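Polyketide synthase (Synechococcus sp., PDB 4GOX) probably transfers a sulfonate group from the donor PAPS to an intermediate of olefin biosynthesis, as the sulfotransferase domain of an olefin synthase. Local coordinates at residues V99-W102 and V103-N106; S192-N195 and I196-G200. One frame throughout, in Å; residues are numbered along the deposited sequence.

How the contacts relate
Both contacts are local, each made along a helix or at its end, so neither closes a long loop, and they follow one another along the chain without nesting or crossing. Contact 1 comes first, at the C-terminal end of helix 92-104, where the chain turns off towards helix 109-119. After strand 124-129, helix 136-145, strand 149-155 and helix 158-167 comes contact 2, inside the long helix 181-202 that precedes strand 208-212. Contact 1 belongs to a peripheral group of helices with 64-71 and 79-88; contact 2 packs on the central parallel sheet, with the side chain of Asn193 about 11 Å from the bound adenosine-3'-5'-diphosphate. Their centres are about 32 Å apart and they do not touch.

Contact 1. Residues V99-W102 and V103-N106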
# COMPACT_ATOMS: atom_id res chain seq x y z
N VAL A 99 -0.97 -21.88 -1.24
CA VAL A 99 -0.12 -21.13 -0.29
C VAL A 99 0.74 -22.12 0.55
O VAL A 99 1.96 -21.98 0.58
CB VAL A 99 -0.93 -20.11 0.55
CG1 VAL A 99 -0.11 -19.56 1.73
CG2 VAL A 99 -1.44 -18.96 -0.32
N ASN A 100 0.08 -23.16 1.15
CA ASN A 100 0.69 -24.21 1.98
C ASN A 100 1.79 -24.98 1.24
O ASN A 100 2.77 -25.40 1.86
CB ASN A 100 -0.38 -25.16 2.54
CG ASN A 100 -1.27 -24.56 3.61
OD1 ASN A 100 -1.18 -23.38 3.98
ND2 ASN A 100 -2.17 -25.37 4.16
N GLN A 101 1.62 -25.13 -0.07
CA GLN A 101 2.58 -25.80 -0.93
C GLN A 101 3.80 -24.92 -1.20
O GLN A 101 4.94 -25.41 -1.22
CB GLN A 101 1.90 -26.30 -2.22
CG GLN A 101 1.42 -27.77 -2.14
CD GLN A 101 0.95 -28.26 -0.77
OE1 GLN A 101 1.70 -28.89 0.00
NE2 GLN A 101 -0.31 -28.01 -0.43
N TRP A 102 3.57 -23.60 -1.35
CA TRP A 102 4.66 -22.65 -1.54
C TRP A 102 5.49 -22.57 -0.26
O TRP A 102 6.72 -22.56 -0.34
CB TRP A 102 4.09 -21.28 -1.87
CG TRP A 102 3.72 -21.09 -3.30
CD1 TRP A 102 4.36 -21.61 -4.40
CD2 TRP A 102 2.77 -20.15 -3.80
NE1 TRP A 102 3.82 -21.09 -5.55
CE2 TRP A 102 2.84 -20.19 -5.21
CE3 TRP A 102 1.87 -19.26 -3.19
CZ2 TRP A 102 2.02 -19.40 -6.02
CZ3 TRP A 102 1.05 -18.48 -3.99
CH2 TRP A 102 1.13 -18.55 -5.38
N VAL A 103 4.79 -22.59 0.90
CA VAL A 103 5.36 -22.58 2.25
C VAL A 103 6.28 -23.78 2.44
O VAL A 103 7.45 -23.60 2.82
CB VAL A 103 4.25 -22.46 3.34
CG1 VAL A 103 4.77 -22.87 4.71
CG2 VAL A 103 3.67 -21.05 3.38
N LYS A 104 5.77 -25.00 2.12
CA LYS A 104 6.52 -26.26 2.23
C LYS A 104 7.74 -26.26 1.32
O LYS A 104 8.80 -26.73 1.73
CB LYS A 104 5.61 -27.46 1.92
CG LYS A 104 4.82 -27.94 3.13
CD LYS A 104 3.77 -28.98 2.72
CE LYS A 104 3.35 -29.87 3.87
NZ LYS A 104 4.32 -30.98 4.10
N ALA A 105 7.59 -25.71 0.10
CA ALA A 105 8.68 -25.64 -0.88
C ALA A 105 9.67 -24.47 -0.59
O ALA A 105 10.68 -24.34 -1.31
CB ALA A 105 8.10 -25.50 -2.28
N ASN A 106 9.39 -23.65 0.47
CA ASN A 106 10.17 -22.44 0.86
C ASN A 106 10.38 -21.56 -0.37
O ASN A 106 11.50 -21.15 -0.69
CB ASN A 106 11.53 -22.81 1.52
CG ASN A 106 11.42 -23.23 2.96
OD1 ASN A 106 11.00 -22.46 3.83
ND2 ASN A 106 11.83 -24.45 3.25
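Val103 N reaches back to Val99 O over 2.9 Å, the first of three i to i+4 backbone bonds that close the last turn of helix 92-104. Lys104 N to Asn100 O and Ala105 N to Gln101 O follow, with N-H...O angles of 158° and 152°. At Asn106 phi turns positive and its N bonds to Val103 O, ending the helix in a Schellman motif; asparagine accepts that left-handed conformation more readily than most residues. On the surface Gln101 and Lys104 run side by side, and OE1 of Gln101 lies 3.4 Å from CD of Lys104, an amide oxygen beside an aliphatic carbon. The bend of the glutamine chain at chi2 (33°) accompanies a turn back along the helix, where its NE2 bonds to Ala97 O. Val103 CG2, set beside its own backbone N, comes over Val99 O at 3.4 Å. The two valines also meet, Val99 CG1 to Val103 CG2 at 4.4 Å. That flank faces other helices: Val99 packs on Leu80, Gln81 and Leu84 of helix 79-88, Val103 on His68 of helix 64-71, while the indole of Trp102 touches Leu84 and Met64 and meets Tyr115 of helix 109-119 edge-to-face.

Contact 2. Residues S192-N195 and I196-G200; sequences SNRN and ILDLG
Asp198 N gives its hydrogen to Arg194 O at 2.8 Å, and the side chains of the same two residues are joined through water. One water accepts from Arg194 NH1 and donates to Asp198 OD1, 2.7 Å away; a second donates to both Asp198 OD2 and Asn195 OD1. The carboxylate receives a water hydrogen on each oxygen, while its OD1 stays 5.2 Å from Arg194 NH1, too far for a direct ion pair, and has a long, weak one with Arg201 NH1. A bend at chi2 (80°) sets Arg194 CD 4.0 Å from Asp198 OD1, and a further bend at chi3 (59°) carries the guanidinium round until NH1 lies 4.0 Å from Leu197 CD2. Were Asp198 an alanine, the water on Arg194 NH1 would probably lose its acceptor on this side, the water on Asn195 OD1 its second one, and the guanidinium its nearby negative charge. Beneath this polar edge, Ile196 N bonds to Ser192 O, and the isoleucine places CG1 beside its backbone N (chi1 -53°), 3.2 Å from that same oxygen. Ile196 packs on Leu139 and His153, Leu197 on Leu294 and Leu199 on Tyr151, so branched aliphatic residues suit the buried faces. The buried polar ends have partners: Asn193 OD1 bonds to His153 NE2, Ser192 OG to Ile188 O and Ser134 OG. Asn195 ND2 bonds to Gly133 O while its OD1 takes the water. The chemistry implies a helix packed between strand 149-155 and helices 136-145 and 289-297, largely by hydrocarbon, which probably couples opposite charges at its wetter edge through water, an attraction likely to be softened by the intervening molecule.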
# COMPACT_ATOMS: atom_id res chain seq x y z
N SER A 192 7.53 6.07 8.52
CA SER A 192 7.07 5.62 7.19
C SER A 192 7.31 6.68 6.14
O SER A 192 7.89 6.38 5.10
CB SER A 192 5.58 5.28 7.21
OG SER A 192 5.41 4.18 8.08
N ASN A 193 6.82 7.89 6.39
CA ASN A 193 6.91 8.96 5.44
C ASN A 193 8.33 9.33 5.12
O ASN A 193 8.64 9.51 3.95
CB ASN A 193 6.02 10.14 5.81
CG ASN A 193 4.58 9.81 5.51
OD1 ASN A 193 4.25 9.45 4.39
ND2 ASN A 193 3.73 9.75 6.52
N ARG A 194 9.21 9.33 6.12
CA ARG A 194 10.62 9.62 5.88
C ARG A 194 11.28 8.49 5.02
O ARG A 194 11.94 8.80 4.03
CB ARG A 194 11.37 9.84 7.20
CG ARG A 194 12.89 9.93 7.07
CD ARG A 194 13.27 11.31 6.60
NE ARG A 194 12.78 12.34 7.52
CZ ARG A 194 12.65 13.62 7.21
NH1 ARG A 194 12.95 14.05 6.00
NH2 ARG A 194 12.20 14.48 8.12
N ASN A 195 11.03 7.21 5.37
CA ASN A 195 11.58 6.07 4.63
C ASN A 195 11.14 6.06 3.17
O ASN A 195 11.98 5.88 2.29
CB ASN A 195 11.24 4.74 5.31
CG ASN A 195 11.92 4.51 6.62
OD1 ASN A 195 12.99 5.01 6.87
ND2 ASN A 195 11.36 3.69 7.48
N ILE A 196 9.85 6.30 2.90
CA ILE A 196 9.30 6.30 1.54
C ILE A 196 9.86 7.47 0.73
O ILE A 196 10.27 7.28 -0.42
CB ILE A 196 7.75 6.21 1.47
CG1 ILE A 196 7.22 5.01 2.28
CG2 ILE A 196 7.30 6.09 0.00
CD1 ILE A 196 5.77 5.21 2.71
N LEU A 197 9.91 8.67 1.36
CA LEU A 197 10.54 9.85 0.78
C LEU A 197 12.01 9.54 0.39
O LEU A 197 12.41 9.83 -0.74
CB LEU A 197 10.50 11.02 1.77
CG LEU A 197 11.07 12.34 1.27
CD1 LEU A 197 10.18 12.93 0.20
CD2 LEU A 197 11.30 13.32 2.44
N ASP A 198 12.80 8.94 1.33
CA ASP A 198 14.20 8.57 1.06
C ASP A 198 14.30 7.58 -0.11
O ASP A 198 15.16 7.77 -0.96
CB ASP A 198 14.88 7.97 2.30
CG ASP A 198 15.18 8.99 3.40
OD1 ASP A 198 14.94 10.21 3.17
OD2 ASP A 198 15.58 8.57 4.51
N LEU A 199 13.38 6.58 -0.19
CA LEU A 199 13.34 5.65 -1.33
C LEU A 199 13.11 6.43 -2.64
O LEU A 199 13.86 6.25 -3.60
CB LEU A 199 12.25 4.57 -1.15
CG LEU A 199 11.96 3.67 -2.36
CD1 LEU A 199 13.13 2.81 -2.69
CD2 LEU A 199 10.71 2.83 -2.12
N GLY A 200 12.10 7.29 -2.64
CA GLY A 200 11.76 8.15 -3.77
C GLY A 200 12.91 8.97 -4.29
O GLY A 200 13.07 9.10 -5.50
O HOH W 1 15.17 12.59 4.48
O HOH W 2 15.46 6.06 5.57